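Local coordinates for Lmo0547 protein (Listeria monocytogenes, PDB 4R9N) that probably acts as a SorC-family transcriptional regulator, the part crystallised being its putative sugar-binding domain, at residues F70-I81 / L103-K112; V181-D192 / E229-I240. All blocks are in the same frame, centred on the assembly; numbering follows the deposited sequence. Where two conformers were deposited one is given.

How the contacts relate
Read from the N terminus, the chain meets contact 1 first. Residues 70-81 lead from helix 61-69 into strand 79-82, while the segment 103-112 runs from the last turns of helix 96-107 into strand 110-111, so the contact closes a loop of 21 residues at one edge of the seven-stranded parallel sheet. That loop is complete before contact 2 opens; the two follow in series and neither nest nor cross. Contact 2 closes a longer loop of 36 residues, fastening the antiparallel hairpin 181-192 to helix 228-236 and the turn after it. The centres lie about 29 Å apart, on opposite sides of the chain's centre, and both belong to the putative sugar-binding domain.

Contact 1 of 2, residues F70-I81 / L103-K112; sequences FPFIPHKDLTII and LKKKMKCHSK
Thr79 and Ile80 pair with His110 and Ser111 as parallel strands, and backbone bonds carry the register: His110 N to Leu78 O (2.9 Å), Ile80 N to His110 O, and Lys112 N to Ile80 O. Ahead of them, His75 N donates to Met107 O (2.8 Å), which ties the incoming loop to Met107, next to the turn that leads into strand 110-111.

Apolar side chains pack between helix 103-107 and strand 79-81, which run nearly antiparallel. Leu103 CD2 lies over one face of the Phe70 ring, 4.1 Å from its centroid. Selenomethionine Met107 bends at chi3 (-96°), which sets CE against Ile80 CD1 (3.7 Å), while SE meets Leu78 CD2 and makes an oblique Met-aromatic contact with Phe70.

Lys106 does double duty. CG lies over the Phe72 ring face, and the chain, extended beyond CG, carries NZ to a lone pair of Phe70 O at 2.8 Å; Ala67 O is its second acceptor. One water molecule bridges Asp77 OD1 and His110 NE2.

Helix 30-49 packs on Phe70, Leu78 and Met107 through Ile49, strand 54-57 continues the sheet beyond Thr79 and Ile81, and helix 133-143 lies against Ile81 and Lys112.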
loop_
_atom_site.group_PDB
_atom_site.type_symbol
_atom_site.label_atom_id
_atom_site.label_comp_id
_atom_site.label_asym_id
_atom_site.label_seq_id
_atom_site.Cartn_x
_atom_site.Cartn_y
_atom_site.Cartn_z
ATOM N N PHE A 70 -8.035 -4.619 -12.849
ATOM C CA PHE A 70 -9.295 -4.706 -12.149
ATOM C C PHE A 70 -10.482 -4.831 -13.106
ATOM O O PHE A 70 -10.502 -4.195 -14.193
ATOM C CB PHE A 70 -9.436 -3.497 -11.217
ATOM C CG PHE A 70 -10.383 -3.716 -10.110
ATOM C CD1 PHE A 70 -9.954 -4.385 -8.963
ATOM C CD2 PHE A 70 -11.721 -3.338 -10.212
ATOM C CE1 PHE A 70 -10.837 -4.655 -7.952
ATOM C CE2 PHE A 70 -12.616 -3.612 -9.202
ATOM C CZ PHE A 70 -12.163 -4.240 -8.051
ATOM N N PRO A 71 -11.469 -5.665 -12.746
ATOM C CA PRO A 71 -12.571 -5.930 -13.676
ATOM C C PRO A 71 -13.601 -4.810 -13.703
ATOM O O PRO A 71 -13.581 -3.880 -12.859
ATOM C CB PRO A 71 -13.194 -7.234 -13.127
ATOM C CG PRO A 71 -13.011 -7.060 -11.647
ATOM C CD PRO A 71 -11.551 -6.586 -11.594
ATOM N N PHE A 72 -14.511 -4.870 -14.684
ATOM C CA PHE A 72 -15.543 -3.841 -14.807
ATOM C C PHE A 72 -16.864 -4.253 -14.195
ATOM O O PHE A 72 -17.882 -4.277 -14.842
ATOM C CB PHE A 72 -15.773 -3.479 -16.281
ATOM C CG PHE A 72 -14.563 -2.884 -16.933
ATOM C CD1 PHE A 72 -13.525 -3.688 -17.311
ATOM C CD2 PHE A 72 -14.480 -1.521 -17.136
ATOM C CE1 PHE A 72 -12.404 -3.134 -17.914
ATOM C CE2 PHE A 72 -13.358 -0.958 -17.707
ATOM C CZ PHE A 72 -12.325 -1.779 -18.077
ATOM N N ILE A 73 -16.868 -4.545 -12.931
ATOM C CA ILE A 73 -18.052 -4.990 -12.254
ATOM C C ILE A 73 -18.641 -3.845 -11.473
ATOM O O ILE A 73 -17.986 -3.271 -10.594
ATOM C CB ILE A 73 -17.737 -6.114 -11.252
ATOM C CG1 ILE A 73 -17.276 -7.368 -11.992
ATOM C CG2 ILE A 73 -19.014 -6.500 -10.479
ATOM C CD1 ILE A 73 -16.840 -8.515 -11.066
ATOM N N PRO A 74 -19.912 -3.539 -11.722
ATOM C CA PRO A 74 -20.431 -2.382 -11.005
ATOM C C PRO A 74 -20.544 -2.628 -9.498
ATOM O O PRO A 74 -20.835 -3.766 -9.064
ATOM C CB PRO A 74 -21.816 -2.196 -11.620
ATOM C CG PRO A 74 -21.758 -2.855 -12.970
ATOM C CD PRO A 74 -20.848 -4.030 -12.765
ATOM N N HIS A 75 -20.287 -1.580 -8.714
ATOM C CA HIS A 75 -20.518 -1.552 -7.252
ATOM C C HIS A 75 -20.868 -0.125 -6.926
ATOM O O HIS A 75 -20.085 0.639 -6.329
ATOM C CB HIS A 75 -19.256 -2.027 -6.515
ATOM C CG HIS A 75 -19.378 -2.195 -5.022
ATOM N ND1 HIS A 75 -20.502 -1.860 -4.279
ATOM C CD2 HIS A 75 -18.480 -2.669 -4.124
ATOM C CE1 HIS A 75 -20.277 -2.096 -2.997
ATOM N NE2 HIS A 75 -19.053 -2.589 -2.879
ATOM N N LYS A 76 -22.039 0.283 -7.374
ATOM C CA LYS A 76 -22.336 1.731 -7.389
ATOM C C LYS A 76 -22.381 2.407 -6.013
ATOM O O LYS A 76 -22.092 3.615 -5.907
ATOM C CB LYS A 76 -23.612 2.003 -8.189
ATOM C CG LYS A 76 -24.840 1.496 -7.461
ATOM C CD LYS A 76 -26.157 1.970 -8.081
ATOM C CE LYS A 76 -27.230 2.066 -6.998
ATOM N NZ LYS A 76 -27.309 0.819 -6.178
ATOM N N ASP A 77 -22.656 1.651 -4.947
ATOM C CA ASP A 77 -22.659 2.219 -3.607
ATOM C C ASP A 77 -21.274 2.359 -2.914
ATOM O O ASP A 77 -21.192 2.887 -1.849
ATOM C CB ASP A 77 -23.633 1.471 -2.667
ATOM C CG ASP A 77 -25.119 1.560 -3.138
ATOM O OD1 ASP A 77 -25.507 2.511 -3.853
ATOM O OD2 ASP A 77 -25.909 0.657 -2.785
ATOM N N LEU A 78 -20.199 1.872 -3.519
ATOM C CA LEU A 78 -18.891 1.956 -2.915
ATOM C C LEU A 78 -18.397 3.391 -2.895
ATOM O O LEU A 78 -18.701 4.130 -3.820
ATOM C CB LEU A 78 -17.898 1.108 -3.735
ATOM C CG LEU A 78 -16.451 0.995 -3.190
ATOM C CD1 LEU A 78 -16.371 0.283 -1.863
ATOM C CD2 LEU A 78 -15.584 0.188 -4.150
ATOM N N THR A 79 -17.652 3.801 -1.876
ATOM C CA THR A 79 -16.842 5.025 -1.956
ATOM C C THR A 79 -15.370 4.677 -1.825
ATOM O O THR A 79 -14.991 4.000 -0.882
ATOM C CB THR A 79 -17.262 6.021 -0.862
ATOM O OG1 THR A 79 -18.654 6.293 -1.059
ATOM C CG2 THR A 79 -16.516 7.327 -0.946
ATOM N N ILE A 80 -14.574 5.111 -2.804
ATOM C CA ILE A 80 -13.102 4.901 -2.841
ATOM C C ILE A 80 -12.398 6.191 -2.427
ATOM O O ILE A 80 -12.739 7.283 -2.948
ATOM C CB ILE A 80 -12.661 4.516 -4.270
ATOM C CG1 ILE A 80 -13.465 3.340 -4.750
ATOM C CG2 ILE A 80 -11.170 4.140 -4.309
ATOM C CD1 ILE A 80 -13.158 3.020 -6.203
ATOM N N ILE A 81 -11.447 6.059 -1.510
ATOM C CA ILE A 81 -10.762 7.182 -0.878
ATOM C C ILE A 81 -9.239 7.015 -1.041
ATOM O O ILE A 81 -8.668 5.998 -0.623
ATOM C CB ILE A 81 -11.005 7.213 0.642
ATOM C CG1 ILE A 81 -12.483 7.037 0.985
ATOM C CG2 ILE A 81 -10.387 8.458 1.289
ATOM C CD1 ILE A 81 -13.303 8.244 0.696
ATOM N N LEU A 103 -10.391 3.208 -10.744
ATOM C CA LEU A 103 -11.227 2.195 -10.092
ATOM C C LEU A 103 -12.702 2.649 -10.017
ATOM O O LEU A 103 -13.619 1.842 -10.258
ATOM C CB LEU A 103 -10.721 1.858 -8.678
ATOM C CG LEU A 103 -9.382 1.099 -8.644
ATOM C CD1 LEU A 103 -8.836 1.096 -7.221
ATOM C CD2 LEU A 103 -9.559 -0.305 -9.205
ATOM N N LYS A 104 -12.930 3.935 -9.808
ATOM C CA LYS A 104 -14.302 4.453 -9.702
ATOM C C LYS A 104 -15.021 4.287 -11.033
ATOM O O LYS A 104 -16.235 3.981 -11.083
ATOM C CB LYS A 104 -14.266 5.924 -9.324
ATOM C CG LYS A 104 -15.604 6.656 -9.352
ATOM C CD LYS A 104 -15.613 7.846 -10.303
ATOM C CE LYS A 104 -16.756 8.833 -10.042
ATOM N NZ LYS A 104 -16.550 9.649 -8.806
ATOM N N LYS A 105 -14.298 4.564 -12.120
ATOM C CA LYS A 105 -14.875 4.399 -13.478
ATOM C C LYS A 105 -15.239 2.922 -13.764
ATOM O O LYS A 105 -16.309 2.630 -14.382
ATOM C CB LYS A 105 -13.882 4.843 -14.534
ATOM C CG LYS A 105 -13.703 6.323 -14.692
ATOM C CD LYS A 105 -12.428 6.564 -15.488
ATOM C CE LYS A 105 -12.658 6.702 -16.983
ATOM N NZ LYS A 105 -12.596 8.129 -17.391
ATOM N N LYS A 106 -14.370 1.996 -13.329
ATOM C CA LYS A 106 -14.640 0.542 -13.480
ATOM C C LYS A 106 -15.857 0.057 -12.665
ATOM O O LYS A 106 -16.583 -0.845 -13.129
ATOM C CB LYS A 106 -13.397 -0.318 -13.191
ATOM C CG LYS A 106 -12.297 -0.188 -14.255
ATOM C CD LYS A 106 -11.083 -1.028 -14.010
ATOM C CE LYS A 106 -10.111 -0.922 -15.182
ATOM N NZ LYS A 106 -9.065 -1.928 -15.124
HETATM N N MSE A 107 -16.085 0.594 -11.471
HETATM C CA MSE A 107 -17.200 0.150 -10.587
HETATM C C MSE A 107 -18.413 1.041 -10.620
HETATM O O MSE A 107 -19.403 0.815 -9.874
HETATM C CB MSE A 107 -16.702 -0.039 -9.149
HETATM C CG MSE A 107 -15.712 -1.145 -9.099
HETATM SE SE MSE A 107 -15.222 -1.598 -7.248
HETATM C CE MSE A 107 -13.608 -0.505 -7.228
ATOM N N LYS A 108 -18.328 2.107 -11.408
ATOM C CA LYS A 108 -19.344 3.163 -11.489
ATOM C C LYS A 108 -19.799 3.655 -10.131
ATOM O O LYS A 108 -20.993 3.804 -9.862
ATOM C CB LYS A 108 -20.544 2.656 -12.309
ATOM C CG LYS A 108 -20.194 2.283 -13.722
ATOM C CD LYS A 108 -21.455 1.865 -14.480
ATOM C CE LYS A 108 -21.167 1.563 -15.947
ATOM N NZ LYS A 108 -20.596 2.758 -16.635
ATOM N N CYS A 109 -18.833 3.931 -9.262
ATOM C CA CYS A 109 -19.109 4.196 -7.829
ATOM C C CYS A 109 -18.734 5.627 -7.425
ATOM O O CYS A 109 -18.619 6.498 -8.290
ATOM C CB CYS A 109 -18.411 3.095 -7.000
ATOM S SG CYS A 109 -16.620 3.206 -7.002
ATOM N N HIS A 110 -18.627 5.907 -6.141
ATOM C CA HIS A 110 -18.228 7.235 -5.662
ATOM C C HIS A 110 -16.710 7.239 -5.357
ATOM O O HIS A 110 -16.089 6.190 -5.105
ATOM C CB HIS A 110 -19.007 7.601 -4.422
ATOM C CG HIS A 110 -20.481 7.359 -4.547
ATOM N ND1 HIS A 110 -21.309 8.177 -5.294
ATOM C CD2 HIS A 110 -21.264 6.382 -4.032
ATOM C CE1 HIS A 110 -22.547 7.711 -5.230
ATOM N NE2 HIS A 110 -22.547 6.625 -4.471
ATOM N N SER A 111 -16.119 8.420 -5.374
ATOM C CA SER A 111 -14.679 8.570 -4.969
ATOM C C SER A 111 -14.470 9.945 -4.446
ATOM O O SER A 111 -15.299 10.861 -4.739
ATOM C CB SER A 111 -13.740 8.307 -6.165
ATOM O OG SER A 111 -13.981 9.236 -7.207
ATOM N N LYS A 112 -13.431 10.114 -3.647
ATOM C CA LYS A 112 -13.041 11.406 -3.174
ATOM C C LYS A 112 -11.667 11.701 -3.737
ATOM O O LYS A 112 -10.974 10.828 -4.174
ATOM C CB LYS A 112 -13.046 11.449 -1.626
ATOM C CG LYS A 112 -14.447 11.310 -1.000
ATOM C CD LYS A 112 -15.385 12.396 -1.534
ATOM C CE LYS A 112 -16.497 12.764 -0.559
ATOM N NZ LYS A 112 -17.148 11.512 -0.110
HETATM O O HOH W 1 -22.491 5.474 -7.760
HETATM O O HOH W 2 -24.771 5.120 -3.828
#

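Contact 2 of 2, residues V181-D192 / E229-I240; sequences VGDINSRFFTAD and EALVAALNAGLI
A beta hairpin with a classic bulge, closed by a type I' turn from Ile184 to Arg187, rests here on helix 229-236, whose axis crosses strand 181-184 at -69° with a closest approach of 6.7 Å. Val181 and Gly182 together face Phe189 in the bulge. No direct hydrogen bond joins hairpin and helix; small side chains let the backbones come near instead, and Gly182 CA stands 3.8 Å from Ala230 CB.

Three larger hairpin residues meet the row of alanines. Val181 CG2 packs on Ala233 CB (3.8 Å), while its CG1 lies across the extended Glu229 chain at about a right angle. Phe189 has CG between the backbone N and the carbonyl carbon (chi1 55°), and its ring edge points at the helix: CZ is 3.5 Å from Ala230 O, which lies in the ring plane, and CE2 adjoins Ala233 CB. Gly182 O lies above one face, offset toward the ring's edge. Ile184 CD1 touches Ala234 CB and, more distantly, Leu239 CD1; Leu209 and Leu212 of helix 209-213 also pack on Ile184.

The helix ends in a Schellman motif at Gly238, where positive phi turns the chain toward strand 242-246. Just before it, Ala237 CB meets Asp192 O just past strand 187-190, at the open end of the hairpin.

Two waters bridge the segments. One donates to Val181 O and to the carboxylate atom Glu229 OE1; the other joins two backbone oxygens, donating to Ala191 O at 2.6 Å and to Ala233 O at 2.8 Å.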
loop_
_atom_site.group_PDB
_atom_site.type_symbol
_atom_site.label_atom_id
_atom_site.label_comp_id
_atom_site.label_asym_id
_atom_site.label_seq_id
_atom_site.Cartn_x
_atom_site.Cartn_y
_atom_site.Cartn_z
ATOM N N VAL A 181 13.746 0.467 7.530
ATOM C CA VAL A 181 13.749 -0.759 6.734
ATOM C C VAL A 181 12.705 -0.828 5.639
ATOM O O VAL A 181 12.823 -1.630 4.735
ATOM C CB VAL A 181 13.635 -2.017 7.607
ATOM C CG1 VAL A 181 14.772 -2.036 8.597
ATOM C CG2 VAL A 181 12.289 -2.122 8.288
ATOM N N GLY A 182 11.662 0.002 5.708
ATOM C CA GLY A 182 10.650 -0.037 4.648
ATOM C C GLY A 182 9.735 1.163 4.671
ATOM O O GLY A 182 9.836 2.058 5.535
ATOM N N ASP A 183 8.830 1.197 3.706
ATOM C CA ASP A 183 7.758 2.201 3.727
ATOM C C ASP A 183 6.427 1.634 3.247
ATOM O O ASP A 183 6.394 0.728 2.462
ATOM C CB ASP A 183 8.112 3.472 2.976
ATOM C CG ASP A 183 8.422 3.259 1.527
ATOM O OD1 ASP A 183 9.533 2.760 1.214
ATOM O OD2 ASP A 183 7.607 3.701 0.667
ATOM N N ILE A 184 5.360 2.153 3.798
ATOM C CA ILE A 184 3.970 1.843 3.401
ATOM C C ILE A 184 3.289 3.216 3.381
ATOM O O ILE A 184 3.411 3.979 4.367
ATOM C CB ILE A 184 3.246 0.878 4.412
ATOM C CG1 ILE A 184 3.790 -0.547 4.271
ATOM C CG2 ILE A 184 1.748 0.883 4.156
ATOM C CD1 ILE A 184 3.292 -1.493 5.357
ATOM N N ASN A 185 2.643 3.565 2.266
ATOM C CA ASN A 185 1.893 4.819 2.147
ATOM C C ASN A 185 2.810 6.019 2.468
ATOM O O ASN A 185 2.377 6.978 3.075
ATOM C CB ASN A 185 0.641 4.802 3.039
ATOM C CG ASN A 185 -0.426 5.752 2.561
ATOM O OD1 ASN A 185 -0.724 5.810 1.339
ATOM N ND2 ASN A 185 -1.028 6.486 3.499
ATOM N N SER A 186 4.051 5.931 1.961
ATOM C CA SER A 186 5.080 6.934 2.161
ATOM C C SER A 186 5.385 7.248 3.636
ATOM O O SER A 186 5.849 8.361 3.954
ATOM C CB SER A 186 4.736 8.254 1.475
ATOM O OG SER A 186 5.838 9.162 1.496
ATOM N N ARG A 187 5.151 6.292 4.520
ATOM C CA ARG A 187 5.596 6.391 5.912
ATOM C C ARG A 187 6.704 5.324 6.108
ATOM O O ARG A 187 6.474 4.157 5.813
ATOM C CB ARG A 187 4.476 6.133 6.889
ATOM C CG ARG A 187 3.331 7.075 6.778
ATOM C CD ARG A 187 3.712 8.541 6.983
ATOM N NE ARG A 187 2.530 9.389 6.991
ATOM C CZ ARG A 187 2.089 10.112 8.025
ATOM N NH1 ARG A 187 2.702 10.109 9.240
ATOM N NH2 ARG A 187 0.994 10.811 7.844
ATOM N N PHE A 188 7.866 5.772 6.571
ATOM C CA PHE A 188 9.127 5.004 6.657
ATOM C C PHE A 188 9.279 4.461 8.039
ATOM O O PHE A 188 9.233 5.233 8.997
ATOM C CB PHE A 188 10.246 5.969 6.313
ATOM C CG PHE A 188 10.193 6.373 4.898
ATOM C CD1 PHE A 188 10.735 5.556 3.913
ATOM C CD2 PHE A 188 9.546 7.555 4.509
ATOM C CE1 PHE A 188 10.657 5.890 2.572
ATOM C CE2 PHE A 188 9.452 7.870 3.171
ATOM C CZ PHE A 188 10.011 7.052 2.211
ATOM N N PHE A 189 9.392 3.148 8.169
ATOM C CA PHE A 189 9.388 2.489 9.451
ATOM C C PHE A 189 10.676 1.721 9.700
ATOM O O PHE A 189 11.403 1.319 8.800
ATOM C CB PHE A 189 8.155 1.564 9.620
ATOM C CG PHE A 189 8.000 0.551 8.525
ATOM C CD1 PHE A 189 7.222 0.845 7.388
ATOM C CD2 PHE A 189 8.611 -0.685 8.607
ATOM C CE1 PHE A 189 7.004 -0.135 6.388
ATOM C CE2 PHE A 189 8.431 -1.647 7.602
ATOM C CZ PHE A 189 7.591 -1.382 6.490
ATOM N N THR A 190 10.982 1.619 10.979
ATOM C CA THR A 190 12.070 0.821 11.491
ATOM C C THR A 190 11.675 -0.648 11.610
ATOM O O THR A 190 10.553 -1.016 11.305
ATOM C CB THR A 190 12.514 1.370 12.861
ATOM O OG1 THR A 190 11.373 1.577 13.693
ATOM C CG2 THR A 190 13.212 2.732 12.670
ATOM N N ALA A 191 12.605 -1.482 12.087
ATOM C CA ALA A 191 12.384 -2.909 12.180
ATOM C C ALA A 191 11.182 -3.280 13.043
ATOM O O ALA A 191 10.600 -4.342 12.878
ATOM C CB ALA A 191 13.636 -3.599 12.705
ATOM N N ASP A 192 10.807 -2.446 13.971
ATOM C CA ASP A 192 9.667 -2.756 14.824
ATOM C C ASP A 192 8.358 -2.347 14.206
ATOM O O ASP A 192 7.333 -2.364 14.860
ATOM C CB ASP A 192 9.843 -2.122 16.212
ATOM C CG ASP A 192 9.982 -0.629 16.171
ATOM O OD1 ASP A 192 9.929 -0.043 15.055
ATOM O OD2 ASP A 192 10.162 -0.042 17.286
ATOM N N GLU A 229 12.866 -7.767 3.886
ATOM C CA GLU A 229 13.034 -7.128 5.170
ATOM C C GLU A 229 11.883 -6.165 5.486
ATOM O O GLU A 229 11.315 -6.156 6.599
ATOM C CB GLU A 229 14.409 -6.440 5.196
ATOM C CG GLU A 229 14.703 -5.637 6.436
ATOM C CD GLU A 229 16.110 -4.978 6.419
ATOM O OE1 GLU A 229 16.493 -4.248 5.453
ATOM O OE2 GLU A 229 16.810 -5.165 7.406
ATOM N N ALA A 230 11.523 -5.349 4.510
ATOM C CA ALA A 230 10.415 -4.403 4.676
ATOM C C ALA A 230 9.107 -5.122 4.972
ATOM O O ALA A 230 8.359 -4.755 5.841
ATOM C CB ALA A 230 10.253 -3.594 3.408
ATOM N N LEU A 231 8.826 -6.140 4.192
ATOM C CA LEU A 231 7.574 -6.904 4.374
ATOM C C LEU A 231 7.479 -7.632 5.693
ATOM O O LEU A 231 6.434 -7.615 6.436
ATOM C CB LEU A 231 7.450 -7.854 3.201
ATOM C CG LEU A 231 6.213 -8.710 3.157
ATOM C CD1 LEU A 231 4.975 -7.841 3.196
ATOM C CD2 LEU A 231 6.264 -9.502 1.867
ATOM N N VAL A 232 8.584 -8.267 6.030
ATOM C CA VAL A 232 8.639 -8.992 7.292
ATOM C C VAL A 232 8.457 -8.094 8.481
ATOM O O VAL A 232 7.684 -8.406 9.400
ATOM C CB VAL A 232 9.902 -9.857 7.423
ATOM C CG1 VAL A 232 10.086 -10.334 8.867
ATOM C CG2 VAL A 232 9.784 -11.055 6.489
ATOM N N ALA A 233 9.079 -6.923 8.462
ATOM C CA ALA A 233 8.864 -5.997 9.538
ATOM C C ALA A 233 7.415 -5.526 9.622
ATOM O O ALA A 233 6.845 -5.377 10.723
ATOM C CB ALA A 233 9.828 -4.803 9.395
ATOM N N ALA A 234 6.810 -5.235 8.474
ATOM C CA ALA A 234 5.446 -4.801 8.491
ATOM C C ALA A 234 4.486 -5.861 9.044
ATOM O O ALA A 234 3.529 -5.547 9.780
ATOM C CB ALA A 234 5.029 -4.382 7.081
ATOM N N LEU A 235 4.715 -7.074 8.627
ATOM C CA LEU A 235 3.894 -8.227 9.027
ATOM C C LEU A 235 4.030 -8.497 10.513
ATOM O O LEU A 235 3.018 -8.640 11.190
ATOM C CB LEU A 235 4.276 -9.497 8.281
ATOM C CG LEU A 235 3.867 -9.558 6.829
ATOM C CD1 LEU A 235 4.574 -10.669 6.079
ATOM C CD2 LEU A 235 2.347 -9.646 6.697
ATOM N N ASN A 236 5.263 -8.452 11.017
ATOM C CA ASN A 236 5.516 -8.619 12.481
ATOM C C ASN A 236 4.868 -7.557 13.372
ATOM O O ASN A 236 4.422 -7.872 14.497
ATOM C CB ASN A 236 7.035 -8.682 12.771
ATOM C CG ASN A 236 7.675 -9.961 12.226
ATOM O OD1 ASN A 236 6.992 -10.954 11.978
ATOM N ND2 ASN A 236 8.981 -9.935 12.038
ATOM N N ALA A 237 4.773 -6.329 12.857
ATOM C CA ALA A 237 4.141 -5.234 13.554
ATOM C C ALA A 237 2.626 -5.241 13.475
ATOM O O ALA A 237 1.979 -4.361 14.032
ATOM C CB ALA A 237 4.653 -3.915 12.988
ATOM N N GLY A 238 2.037 -6.183 12.744
ATOM C CA GLY A 238 0.598 -6.249 12.657
ATOM C C GLY A 238 -0.014 -5.150 11.826
ATOM O O GLY A 238 -1.147 -4.747 12.057
ATOM N N LEU A 239 0.727 -4.611 10.880
ATOM C CA LEU A 239 0.160 -3.535 10.054
ATOM C C LEU A 239 -0.772 -4.089 8.955
ATOM O O LEU A 239 -1.504 -3.318 8.344
ATOM C CB LEU A 239 1.248 -2.788 9.355
ATOM C CG LEU A 239 2.197 -2.071 10.303
ATOM C CD1 LEU A 239 3.354 -1.410 9.562
ATOM C CD2 LEU A 239 1.378 -1.029 11.098
ATOM N N ILE A 240 -0.667 -5.392 8.687
ATOM C CA ILE A 240 -1.244 -6.029 7.507
ATOM C C ILE A 240 -2.065 -7.208 7.959
ATOM O O ILE A 240 -1.629 -8.044 8.740
ATOM C CB ILE A 240 -0.153 -6.550 6.561
ATOM C CG1 ILE A 240 0.587 -5.392 5.942
ATOM C CG2 ILE A 240 -0.712 -7.520 5.500
ATOM C CD1 ILE A 240 1.985 -5.769 5.481
HETATM O O HOH W 3 14.776 -2.626 3.424
HETATM O O HOH W 4 8.215 -5.430 13.128
#